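Phosphoribosylaminoimidazole-succinocarboxamide synthase (Saccharomyces cerevisiae, PDB 2CNQ) catalyses the ATP-dependent joining of 4-carboxy-5-aminoimidazole ribotide to L-aspartate, giving SAICAR, ADP and phosphate, in the de novo purine biosynthesis pathway. Local coordinates at residues T4-D9 / V15-V20; R21-V26 / L31-T36. One frame throughout, in Å; residues are numbered along the deposited sequence.

Contacts 1 and 2 follow one another along the chain, the first closing at Val20 and the second opening at Arg21, with centres about 7 Å apart. Both reach the antiparallel sheet of strands 14-17, 21-25, 30-35 and 106-110. Contact 1 holds segment 4-9 against strand 14-17 and runs into the loop that leads to strand 21-25; contact 2 is the hairpin of strands 21-25 and 30-35. Thr6 of contact 1 joins them, its OG1 lying 2.6 Å from Asp22 OD1 and 2.6 Å from Tyr24 OH, both probable hydrogen bonds. Loop 18-20 and the first strand residue, Arg21, line the phosphates of the chain B ADP, while Leu31 and Phe33 pack against its adenine and ribose.

Contact 1. Residues T4-D9 / V15-V20; sequences TKTELD and VARGKV. With ADP (adenosine-5'-diphosphate), chain B; ADP (adenosine-5'-diphosphate), chain F.
Arg17 reaches from strand 14-17 to segment 4-9, where its guanidinium meets Lys5 and Thr6. Arg17 NH1 approaches the backbone carbonyl Thr6 O to 2.7 Å at the guanidinium's edge, but the N-H points well off the oxygen (129°) and the bond is weak. Over one face of the same group lies the aliphatic chain of Lys5, crossing Arg17 at about a right angle, with Lys5 CE 3.6 Å from Arg17 NH2. With CG anti to the backbone N (chi1 -179°) and every further torsion extended, Lys5 lays CG and CE on the guanidinium and carries NZ past it, 4.4 Å from Arg17 NH2, a probably unfavourable proximity of like charges. Asp22 holds Arg17 NE by a salt bridge and also partners Thr6.

Beyond Arg17, residues 18-20 form the phosphate-binding loop of the ADP pocket, between strands 14-17 and 21-25. Lys19 N gives chain B ADP O3B a nearly straight bond (2.7 Å, 175°); Lys19 NZ also reaches O3B, but in one of two conformers and doubtfully placed. Val20 N binds chain B ADP O2A at 2.8 Å, and Gly18 CA comes within 3.2 Å of it; a CB on Gly18 would clash with O3A of this ADP. Val15 and Ala16, both opposite Ile23, make a classic beta bulge, joining strand 14-17 to strand 21-25, while Thr6 and Leu8 pack between strand 30-35 and helix 96-102.

Contact 2. Residues R21-V26 / L31-T36; sequences RDIYEV and LLFVAT. With ADP (adenosine-5'-diphosphate), chain B.
The axes of antiparallel strands 21-25 and 31-35 approach to 4.5 Å, with N-to-C directions 166° apart; Asp22-Val34 and Tyr24-Leu32 are hydrogen-bonded pairs, Arg21-Ala35, Ile23-Phe33 and Glu25-Leu31 non-hydrogen-bonded ones. On the nucleotide side, the Arg21 chain passes over one face of the Phe33 ring, with Arg21 CD 3.4 Å from Phe33 CZ and the guanidinium plane turned 30° from the ring. Arg21 holds the alpha-phosphate of the chain B ADP twice, through Arg21 N to O2A (2.7 Å) and Arg21 NH1 to O1A (3.0 Å); NH2 makes a salt bridge to Glu234. A leucine in place of Arg21 would probably cost ADP O1A this hydrogen bond and Glu234 this salt bridge, though the backbone N could still bind O2A. Phe33, with CG anti to the backbone N (chi1 -167°), brings its ring edge to the ribose, Phe33 CE2 lying 3.4 Å from ADP O4'. Leu31 CD1 meets adenine C2 at 3.7 Å. The other face carries Tyr24, side by side with Leu32, and Asp22, whose OD1 is held by Thr6 and Arg17 and whose OD2 forms a salt bridge to Arg38, with Thr36 CG2 3.5 Å from Asp22 OD2. Strands 14-17 and 106-110 flank the hairpin, and helix 53-67 packs on Arg21 and Ala35.

Contact 1. Residues T4-D9 / V15-V20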
ATOM      1  N   THR A   4       0.081  18.199   2.638  1.00  7.49           N
ATOM      2  CA  THR A   4      -0.925  17.768   1.727  1.00  8.41           C
ATOM      3  C   THR A   4      -0.475  17.845   0.303  1.00  7.59           C
ATOM      4  O   THR A   4      -0.831  16.994  -0.476  1.00 10.13           O
ATOM      5  CB  THR A   4      -2.079  18.732   1.980  0.61  9.09           C
ATOM      6  OG1 THR A   4      -2.628  18.445   3.285  0.61  9.53           O
ATOM      7  CG2 THR A   4      -3.142  18.575   0.977  0.61 10.23           C
ATOM      8  N   LYS A   5       0.261  18.867  -0.027  1.00  7.28           N
ATOM      9  CA  LYS A   5       0.729  19.076  -1.363  1.00  7.88           C
ATOM     10  C   LYS A   5       2.087  19.646  -1.253  1.00  7.36           C
ATOM     11  O   LYS A   5       2.263  20.751  -0.774  1.00  8.76           O
ATOM     12  CB  LYS A   5      -0.174  20.037  -2.113  1.00  9.09           C
ATOM     13  CG  LYS A   5       0.262  20.263  -3.514  1.00 10.29           C
ATOM     14  CD  LYS A   5      -0.680  21.161  -4.238  1.00 11.65           C
ATOM     15  CE  LYS A   5      -0.214  21.449  -5.627  1.00 13.05           C
ATOM     16  NZ  LYS A   5      -1.229  22.205  -6.373  1.00 16.21           N
ATOM     17  N   THR A   6       3.075  18.909  -1.690  1.00  6.71           N
ATOM     18  CA  THR A   6       4.407  19.431  -1.609  1.00  6.61           C
ATOM     19  C   THR A   6       4.577  20.544  -2.605  1.00  6.41           C
ATOM     20  O   THR A   6       4.063  20.503  -3.699  1.00  7.31           O
ATOM     21  CB  THR A   6       5.458  18.364  -1.808  1.00  6.88           C
ATOM     22  OG1 THR A   6       5.361  17.789  -3.106  1.00  7.20           O
ATOM     23  CG2 THR A   6       5.386  17.302  -0.773  1.00  8.19           C
ATOM     24  N   GLU A   7       5.343  21.533  -2.194  1.00  6.10           N
ATOM     25  CA  GLU A   7       5.595  22.715  -2.979  1.00  6.70           C
ATOM     26  C   GLU A   7       7.081  22.904  -2.974  1.00  6.63           C
ATOM     27  O   GLU A   7       7.651  23.439  -2.046  1.00  7.07           O
ATOM     28  CB  GLU A   7       4.908  23.906  -2.401  1.00  7.61           C
ATOM     29  CG  GLU A   7       3.410  23.788  -2.459  1.00  8.87           C
ATOM     30  CD  GLU A   7       2.840  23.931  -3.825  1.00  9.93           C
ATOM     31  OE1 GLU A   7       1.609  23.835  -3.938  1.00 13.72           O
ATOM     32  OE2 GLU A   7       3.565  24.156  -4.793  1.00  9.81           O
ATOM     33  N   LEU A   8       7.699  22.433  -4.028  1.00  6.21           N
ATOM     34  CA  LEU A   8       9.130  22.437  -4.116  1.00  6.55           C
ATOM     35  C   LEU A   8       9.662  23.484  -5.048  1.00  6.87           C
ATOM     36  O   LEU A   8      10.829  23.512  -5.338  1.00  7.32           O
ATOM     37  CB  LEU A   8       9.687  21.076  -4.485  1.00  6.71           C
ATOM     38  CG  LEU A   8       9.328  19.953  -3.522  1.00  7.50           C
ATOM     39  CD1 LEU A   8      10.143  18.733  -3.861  1.00  8.26           C
ATOM     40  CD2 LEU A   8       9.496  20.310  -2.085  1.00  7.50           C
ATOM     41  N   ASP A   9       8.799  24.380  -5.500  1.00  7.46           N
ATOM     42  CA  ASP A   9       9.247  25.558  -6.212  1.00  7.89           C
ATOM     43  C   ASP A   9      10.116  25.238  -7.393  1.00  8.40           C
ATOM     44  O   ASP A   9      11.030  25.972  -7.742  1.00  9.78           O
ATOM     45  CB  ASP A   9       9.948  26.526  -5.279  1.00  8.56           C
ATOM     46  CG  ASP A   9       8.984  27.132  -4.302  1.00 10.35           C
ATOM     47  OD1 ASP A   9       7.844  27.416  -4.704  1.00 15.63           O
ATOM     48  OD2 ASP A   9       9.326  27.312  -3.141  1.00 10.71           O
ATOM     49  N   VAL A  15       7.232  14.539 -11.379  1.00  7.06           N
ATOM     50  CA  VAL A  15       6.882  13.429 -12.212  1.00  7.09           C
ATOM     51  C   VAL A  15       5.415  13.183 -12.144  1.00  7.64           C
ATOM     52  O   VAL A  15       4.770  12.998 -13.159  1.00  8.67           O
ATOM     53  CB  VAL A  15       7.660  12.201 -11.822  1.00  7.72           C
ATOM     54  CG1 VAL A  15       7.186  10.989 -12.551  1.00  9.24           C
ATOM     55  CG2 VAL A  15       9.125  12.463 -12.072  1.00  9.28           C
ATOM     56  N   ALA A  16       4.845  13.153 -10.959  1.00  7.44           N
ATOM     57  CA  ALA A  16       3.467  12.829 -10.804  1.00  7.80           C
ATOM     58  C   ALA A  16       3.036  13.225  -9.443  1.00  7.15           C
ATOM     59  O   ALA A  16       3.813  13.259  -8.531  1.00  7.39           O
ATOM     60  CB  ALA A  16       3.257  11.350 -10.949  1.00  8.97           C
ATOM     61  N   ARG A  17       1.753  13.446  -9.303  1.00  7.51           N
ATOM     62  CA  ARG A  17       1.116  13.285  -8.027  1.00  7.70           C
ATOM     63  C   ARG A  17       0.104  12.200  -8.162  1.00  8.11           C
ATOM     64  O   ARG A  17      -0.779  12.261  -9.008  1.00 10.20           O
ATOM     65  CB  ARG A  17       0.432  14.552  -7.548  1.00  8.36           C
ATOM     66  CG  ARG A  17       1.376  15.618  -7.174  1.00  7.68           C
ATOM     67  CD  ARG A  17       0.693  16.694  -6.389  1.00  8.15           C
ATOM     68  NE  ARG A  17       1.613  17.666  -5.850  1.00  8.27           N
ATOM     69  CZ  ARG A  17       2.021  18.752  -6.484  1.00  7.62           C
ATOM     70  NH1 ARG A  17       2.882  19.547  -5.915  1.00  9.03           N
ATOM     71  NH2 ARG A  17       1.539  19.050  -7.662  1.00  8.25           N
ATOM     72  N   GLY A  18       0.235  11.199  -7.325  1.00  7.49           N
ATOM     73  CA  GLY A  18      -0.778  10.190  -7.184  1.00  7.38           C
ATOM     74  C   GLY A  18      -1.770  10.654  -6.161  1.00  7.06           C
ATOM     75  O   GLY A  18      -1.784  11.801  -5.754  1.00  7.61           O
ATOM     76  N   LYS A  19      -2.594   9.752  -5.700  1.00  7.19           N
ATOM     77  CA  LYS A  19      -3.535  10.121  -4.690  1.00  8.11           C
ATOM     78  C   LYS A  19      -2.838  10.484  -3.412  1.00  6.97           C
ATOM     79  O   LYS A  19      -3.339  11.285  -2.658  1.00  7.47           O
ATOM     80  CB  LYS A  19      -4.580   9.065  -4.528  0.59  8.69           C
ATOM     81  CG  LYS A  19      -5.442   9.018  -5.781  0.59  9.37           C
ATOM     82  CD  LYS A  19      -6.527   7.990  -5.696  0.59  9.68           C
ATOM     83  CE  LYS A  19      -5.983   6.550  -5.590  0.59 12.47           C
ATOM     84  NZ  LYS A  19      -5.189   6.172  -6.804  0.59 12.79           N
ATOM     85  N   VAL A  20      -1.721   9.860  -3.168  1.00  6.78           N
ATOM     86  CA  VAL A  20      -1.017  10.052  -1.921  1.00  6.97           C
ATOM     87  C   VAL A  20       0.336  10.644  -2.105  1.00  6.65           C
ATOM     88  O   VAL A  20       0.769  11.417  -1.277  1.00  7.17           O
ATOM     89  CB  VAL A  20      -0.907   8.696  -1.186  1.00  7.58           C
ATOM     90  CG1 VAL A  20       0.015   8.792   0.000  1.00  8.73           C
ATOM     91  CG2 VAL A  20      -2.281   8.267  -0.767  1.00  9.00           C
TER
HETATM   92  PB  ADP B1307      -1.728   6.089  -6.805  1.00  7.97           P
HETATM   93  O1B ADP B1307      -1.852   5.002  -5.842  1.00  9.67           O
HETATM   94  O2B ADP B1307      -1.727   5.611  -8.195  1.00 11.30           O
HETATM   95  O3B ADP B1307      -2.658   7.196  -6.712  1.00 10.42           O
HETATM   96  PA  ADP B1307       0.498   7.014  -5.277  1.00  6.51           P
HETATM   97  O1A ADP B1307       0.551   5.817  -4.436  1.00  7.41           O
HETATM   98  O2A ADP B1307       0.018   8.263  -4.709  1.00  6.59           O
HETATM   99  O3A ADP B1307      -0.281   6.713  -6.609  1.00  7.60           O
HETATM  100  O5' ADP B1307       1.914   7.326  -5.878  1.00  6.84           O
HETATM  101  C5' ADP B1307       2.886   6.364  -6.221  1.00  6.92           C
HETATM  102  C4' ADP B1307       2.983   6.270  -7.715  1.00  6.78           C
HETATM  103  O4' ADP B1307       4.339   5.932  -8.002  1.00  6.98           O
HETATM  104  C3' ADP B1307       2.161   5.170  -8.310  1.00  7.16           C
HETATM  105  O3' ADP B1307       1.869   5.460  -9.655  1.00  8.35           O
HETATM  106  C2' ADP B1307       3.118   4.008  -8.291  1.00  6.88           C
HETATM  107  O2' ADP B1307       2.777   2.984  -9.170  1.00  7.34           O
HETATM  108  C1' ADP B1307       4.374   4.693  -8.679  1.00  6.68           C
HETATM  109  N9  ADP B1307       5.596   4.048  -8.303  1.00  6.31           N
HETATM  110  C8  ADP B1307       5.837   3.389  -7.168  1.00  6.39           C
HETATM  111  N7  ADP B1307       7.079   2.997  -7.063  1.00  6.45           N
HETATM  112  C5  ADP B1307       7.665   3.421  -8.194  1.00  6.68           C
HETATM  113  C6  ADP B1307       8.982   3.362  -8.707  1.00  7.19           C
HETATM  114  N6  ADP B1307       9.955   2.792  -8.026  1.00  7.23           N
HETATM  115  N1  ADP B1307       9.222   3.831  -9.926  1.00  7.93           N
HETATM  116  C2  ADP B1307       8.245   4.441 -10.590  1.00  8.26           C
HETATM  117  N3  ADP B1307       6.999   4.629 -10.181  1.00  7.80           N
HETATM  118  C4  ADP B1307       6.725   4.105  -8.988  1.00  6.87           C
HETATM  119  PB  ADP F1311      -7.903   4.752  -3.442  0.30 15.89           P
HETATM  120  O1B ADP F1311      -7.812   6.116  -4.042  0.30 13.51           O
HETATM  121  O2B ADP F1311      -7.490   3.640  -4.367  0.30 17.96           O
HETATM  122  O3B ADP F1311      -7.253   4.732  -2.077  0.20 17.22           O
HETATM  123  PA  ADP F1311      -9.476   2.937  -2.516  0.60 10.28           P
HETATM  124  O1A ADP F1311     -10.683   2.635  -1.714  0.60  6.79           O
HETATM  125  O2A ADP F1311      -8.301   2.586  -1.679  0.60  8.52           O
HETATM  126  O3A ADP F1311      -9.439   4.371  -3.167  0.60 12.19           O
HETATM  127  O5' ADP F1311      -9.370   2.038  -3.794  0.60 12.06           O
HETATM  128  C5' ADP F1311      -8.988   0.688  -3.639  0.60 12.89           C
HETATM  129  C4' ADP F1311      -9.121  -0.131  -4.906  0.60 14.88           C
HETATM  130  O4' ADP F1311     -10.508  -0.213  -5.213  0.60 15.02           O
HETATM  131  C3' ADP F1311      -8.411   0.549  -6.049  0.60 13.76           C
HETATM  132  O3' ADP F1311      -7.912  -0.427  -6.945  0.60 15.02           O
HETATM  133  C2' ADP F1311      -9.525   1.332  -6.670  0.60 14.04           C
HETATM  134  O2' ADP F1311      -9.296   1.537  -8.040  0.60 12.17           O
HETATM  135  C1' ADP F1311     -10.712   0.421  -6.462  0.60 14.03           C
HETATM  136  N9  ADP F1311     -11.975   1.147  -6.383  0.60 14.11           N
HETATM  137  C8  ADP F1311     -12.137   2.314  -5.784  0.60 13.69           C
HETATM  138  N7  ADP F1311     -13.404   2.732  -5.888  0.60 15.22           N
HETATM  139  C5  ADP F1311     -14.064   1.798  -6.552  0.60 14.79           C
HETATM  140  C6  ADP F1311     -15.450   1.684  -6.950  0.60 15.37           C
HETATM  141  N6  ADP F1311     -16.308   2.682  -6.630  0.60 16.26           N
HETATM  142  N1  ADP F1311     -15.778   0.574  -7.637  0.60 16.08           N
HETATM  143  C2  ADP F1311     -14.869  -0.400  -7.944  0.60 15.85           C
HETATM  144  N3  ADP F1311     -13.565  -0.346  -7.587  0.60 15.93           N
HETATM  145  C4  ADP F1311     -13.127   0.731  -6.893  0.60 14.27           C

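Contact 2. Residues R21-V26 / L31-T36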
ATOM      1  N   ARG A  21       1.048  10.272  -3.141  1.00  6.57           N
ATOM      2  CA  ARG A  21       2.407  10.650  -3.264  1.00  6.22           C
ATOM      3  C   ARG A  21       2.605  11.747  -4.251  1.00  5.51           C
ATOM      4  O   ARG A  21       1.916  11.864  -5.244  1.00  6.60           O
ATOM      5  CB  ARG A  21       3.241   9.475  -3.625  1.00  7.12           C
ATOM      6  CG  ARG A  21       3.189   8.509  -2.455  1.00  9.00           C
ATOM      7  CD  ARG A  21       3.520   7.144  -2.799  1.00  7.81           C
ATOM      8  NE  ARG A  21       3.557   6.364  -1.617  1.00  7.51           N
ATOM      9  CZ  ARG A  21       2.516   5.882  -0.989  1.00  6.81           C
ATOM     10  NH1 ARG A  21       1.341   5.807  -1.558  1.00  7.55           N
ATOM     11  NH2 ARG A  21       2.690   5.427   0.231  1.00  7.00           N
ATOM     12  N   ASP A  22       3.593  12.555  -3.948  1.00  5.47           N
ATOM     13  CA  ASP A  22       4.141  13.539  -4.861  1.00  5.76           C
ATOM     14  C   ASP A  22       5.489  13.013  -5.235  1.00  5.95           C
ATOM     15  O   ASP A  22       6.278  12.689  -4.367  1.00  6.39           O
ATOM     16  CB  ASP A  22       4.271  14.901  -4.225  1.00  6.10           C
ATOM     17  CG  ASP A  22       2.987  15.543  -3.884  1.00  5.62           C
ATOM     18  OD1 ASP A  22       3.043  16.718  -3.446  1.00  6.79           O
ATOM     19  OD2 ASP A  22       1.914  14.968  -4.060  1.00  7.07           O
ATOM     20  N   ILE A  23       5.730  12.909  -6.518  1.00  6.20           N
ATOM     21  CA  ILE A  23       6.884  12.193  -7.001  1.00  6.42           C
ATOM     22  C   ILE A  23       7.670  13.125  -7.852  1.00  5.98           C
ATOM     23  O   ILE A  23       7.140  13.639  -8.826  1.00  6.69           O
ATOM     24  CB  ILE A  23       6.462  10.983  -7.744  0.74  6.64           C
ATOM     25  CG1 ILE A  23       5.559  10.126  -6.856  0.74  7.59           C
ATOM     26  CG2 ILE A  23       7.686  10.194  -8.203  0.74  7.14           C
ATOM     27  CD1 ILE A  23       4.981   9.014  -7.541  0.74 10.05           C
ATOM     28  N   TYR A  24       8.902  13.349  -7.489  1.00  6.00           N
ATOM     29  CA  TYR A  24       9.761  14.253  -8.206  1.00  6.30           C
ATOM     30  C   TYR A  24      10.909  13.498  -8.797  1.00  6.42           C
ATOM     31  O   TYR A  24      11.332  12.470  -8.285  1.00  6.93           O
ATOM     32  CB  TYR A  24      10.312  15.304  -7.269  1.00  6.59           C
ATOM     33  CG  TYR A  24       9.255  16.194  -6.727  1.00  6.36           C
ATOM     34  CD1 TYR A  24       8.942  17.373  -7.357  1.00  6.38           C
ATOM     35  CD2 TYR A  24       8.545  15.839  -5.605  1.00  6.23           C
ATOM     36  CE1 TYR A  24       7.981  18.190  -6.871  1.00  6.57           C
ATOM     37  CE2 TYR A  24       7.571  16.649  -5.116  1.00  6.53           C
ATOM     38  CZ  TYR A  24       7.280  17.805  -5.765  1.00  6.48           C
ATOM     39  OH  TYR A  24       6.322  18.654  -5.317  1.00  6.89           O
ATOM     40  N   GLU A  25      11.482  14.066  -9.832  1.00  6.56           N
ATOM     41  CA  GLU A  25      12.635  13.487 -10.460  1.00  6.85           C
ATOM     42  C   GLU A  25      13.865  14.044  -9.863  1.00  7.10           C
ATOM     43  O   GLU A  25      14.131  15.238  -9.962  1.00  8.76           O
ATOM     44  CB  GLU A  25      12.611  13.798 -11.929  0.56  7.74           C
ATOM     45  CG  GLU A  25      13.887  13.448 -12.617  0.56  9.28           C
ATOM     46  CD  GLU A  25      13.771  13.696 -14.073  0.56 10.58           C
ATOM     47  OE1 GLU A  25      12.858  13.135 -14.734  0.56 14.14           O
ATOM     48  OE2 GLU A  25      14.537  14.515 -14.556  0.56 14.70           O
ATOM     49  N   VAL A  26      14.640  13.193  -9.251  1.00  7.18           N
ATOM     50  CA  VAL A  26      15.921  13.587  -8.731  1.00  7.63           C
ATOM     51  C   VAL A  26      16.921  13.587  -9.835  1.00  7.85           C
ATOM     52  O   VAL A  26      17.740  14.483  -9.939  1.00  9.88           O
ATOM     53  CB  VAL A  26      16.309  12.696  -7.580  1.00  7.42           C
ATOM     54  CG1 VAL A  26      17.700  12.995  -7.105  1.00  9.34           C
ATOM     55  CG2 VAL A  26      15.336  12.904  -6.458  1.00  8.06           C
ATOM     56  N   LEU A  31      13.843   8.891  -8.150  1.00  6.64           N
ATOM     57  CA  LEU A  31      12.686   9.658  -7.789  1.00  6.17           C
ATOM     58  C   LEU A  31      12.749   9.980  -6.332  1.00  6.06           C
ATOM     59  O   LEU A  31      13.212   9.218  -5.519  1.00  6.76           O
ATOM     60  CB  LEU A  31      11.434   8.868  -8.034  1.00  6.95           C
ATOM     61  CG  LEU A  31      11.236   8.413  -9.445  1.00  8.41           C
ATOM     62  CD1 LEU A  31      10.083   7.437  -9.459  1.00 10.07           C
ATOM     63  CD2 LEU A  31      10.996   9.559 -10.368  1.00  8.91           C
ATOM     64  N   LEU A  32      12.200  11.135  -6.016  1.00  6.24           N
ATOM     65  CA  LEU A  32      11.879  11.544  -4.670  1.00  6.67           C
ATOM     66  C   LEU A  32      10.411  11.228  -4.504  1.00  6.10           C
ATOM     67  O   LEU A  32       9.562  11.792  -5.156  1.00  6.50           O
ATOM     68  CB  LEU A  32      12.166  13.013  -4.506  1.00  6.76           C
ATOM     69  CG  LEU A  32      11.715  13.630  -3.229  1.00  8.39           C
ATOM     70  CD1 LEU A  32      12.398  12.973  -2.088  1.00  9.83           C
ATOM     71  CD2 LEU A  32      11.939  15.115  -3.255  1.00  9.05           C
ATOM     72  N   PHE A  33      10.137  10.266  -3.644  1.00  6.22           N
ATOM     73  CA  PHE A  33       8.851   9.628  -3.560  1.00  6.15           C
ATOM     74  C   PHE A  33       8.242  10.059  -2.236  1.00  5.57           C
ATOM     75  O   PHE A  33       8.593   9.520  -1.205  1.00  6.12           O
ATOM     76  CB  PHE A  33       9.166   8.132  -3.603  1.00  6.69           C
ATOM     77  CG  PHE A  33       8.003   7.241  -3.827  1.00  6.58           C
ATOM     78  CD1 PHE A  33       7.535   6.424  -2.825  1.00  6.84           C
ATOM     79  CD2 PHE A  33       7.444   7.148  -5.043  1.00  6.78           C
ATOM     80  CE1 PHE A  33       6.525   5.528  -3.079  1.00  7.77           C
ATOM     81  CE2 PHE A  33       6.440   6.244  -5.310  1.00  7.18           C
ATOM     82  CZ  PHE A  33       5.986   5.450  -4.308  1.00  7.36           C
ATOM     83  N   VAL A  34       7.410  11.063  -2.297  1.00  5.54           N
ATOM     84  CA  VAL A  34       6.964  11.736  -1.110  1.00  5.59           C
ATOM     85  C   VAL A  34       5.561  11.313  -0.813  1.00  5.71           C
ATOM     86  O   VAL A  34       4.673  11.562  -1.593  1.00  6.63           O
ATOM     87  CB  VAL A  34       7.015  13.254  -1.254  1.00  6.31           C
ATOM     88  CG1 VAL A  34       6.745  13.857   0.097  1.00  6.50           C
ATOM     89  CG2 VAL A  34       8.341  13.706  -1.805  1.00  6.12           C
ATOM     90  N   ALA A  35       5.348  10.693   0.324  1.00  5.44           N
ATOM     91  CA  ALA A  35       4.015  10.370   0.754  1.00  5.33           C
ATOM     92  C   ALA A  35       3.478  11.548   1.493  1.00  5.30           C
ATOM     93  O   ALA A  35       3.950  11.885   2.554  1.00  5.38           O
ATOM     94  CB  ALA A  35       4.003   9.145   1.606  1.00  6.09           C
ATOM     95  N   THR A  36       2.501  12.194   0.911  1.00  5.43           N
ATOM     96  CA  THR A  36       1.815  13.259   1.559  1.00  5.37           C
ATOM     97  C   THR A  36       0.865  12.661   2.568  1.00  5.46           C
ATOM     98  O   THR A  36       0.851  11.469   2.784  1.00  6.12           O
ATOM     99  CB  THR A  36       1.089  14.149   0.577  1.00  5.61           C
ATOM    100  OG1 THR A  36      -0.086  13.492   0.130  1.00  6.02           O
ATOM    101  CG2 THR A  36       1.980  14.585  -0.544  1.00  6.53           C
TER
HETATM  102  PB  ADP B1307      -1.728   6.089  -6.805  1.00  7.97           P
HETATM  103  O1B ADP B1307      -1.852   5.002  -5.842  1.00  9.67           O
HETATM  104  O2B ADP B1307      -1.727   5.611  -8.195  1.00 11.30           O
HETATM  105  O3B ADP B1307      -2.658   7.196  -6.712  1.00 10.42           O
HETATM  106  PA  ADP B1307       0.498   7.014  -5.277  1.00  6.51           P
HETATM  107  O1A ADP B1307       0.551   5.817  -4.436  1.00  7.41           O
HETATM  108  O2A ADP B1307       0.018   8.263  -4.709  1.00  6.59           O
HETATM  109  O3A ADP B1307      -0.281   6.713  -6.609  1.00  7.60           O
HETATM  110  O5' ADP B1307       1.914   7.326  -5.878  1.00  6.84           O
HETATM  111  C5' ADP B1307       2.886   6.364  -6.221  1.00  6.92           C
HETATM  112  C4' ADP B1307       2.983   6.270  -7.715  1.00  6.78           C
HETATM  113  O4' ADP B1307       4.339   5.932  -8.002  1.00  6.98           O
HETATM  114  C3' ADP B1307       2.161   5.170  -8.310  1.00  7.16           C
HETATM  115  O3' ADP B1307       1.869   5.460  -9.655  1.00  8.35           O
HETATM  116  C2' ADP B1307       3.118   4.008  -8.291  1.00  6.88           C
HETATM  117  O2' ADP B1307       2.777   2.984  -9.170  1.00  7.34           O
HETATM  118  C1' ADP B1307       4.374   4.693  -8.679  1.00  6.68           C
HETATM  119  N9  ADP B1307       5.596   4.048  -8.303  1.00  6.31           N
HETATM  120  C8  ADP B1307       5.837   3.389  -7.168  1.00  6.39           C
HETATM  121  N7  ADP B1307       7.079   2.997  -7.063  1.00  6.45           N
HETATM  122  C5  ADP B1307       7.665   3.421  -8.194  1.00  6.68           C
HETATM  123  C6  ADP B1307       8.982   3.362  -8.707  1.00  7.19           C
HETATM  124  N6  ADP B1307       9.955   2.792  -8.026  1.00  7.23           N
HETATM  125  N1  ADP B1307       9.222   3.831  -9.926  1.00  7.93           N
HETATM  126  C2  ADP B1307       8.245   4.441 -10.590  1.00  8.26           C
HETATM  127  N3  ADP B1307       6.999   4.629 -10.181  1.00  7.80           N
HETATM  128  C4  ADP B1307       6.725   4.105  -8.988  1.00  6.87           C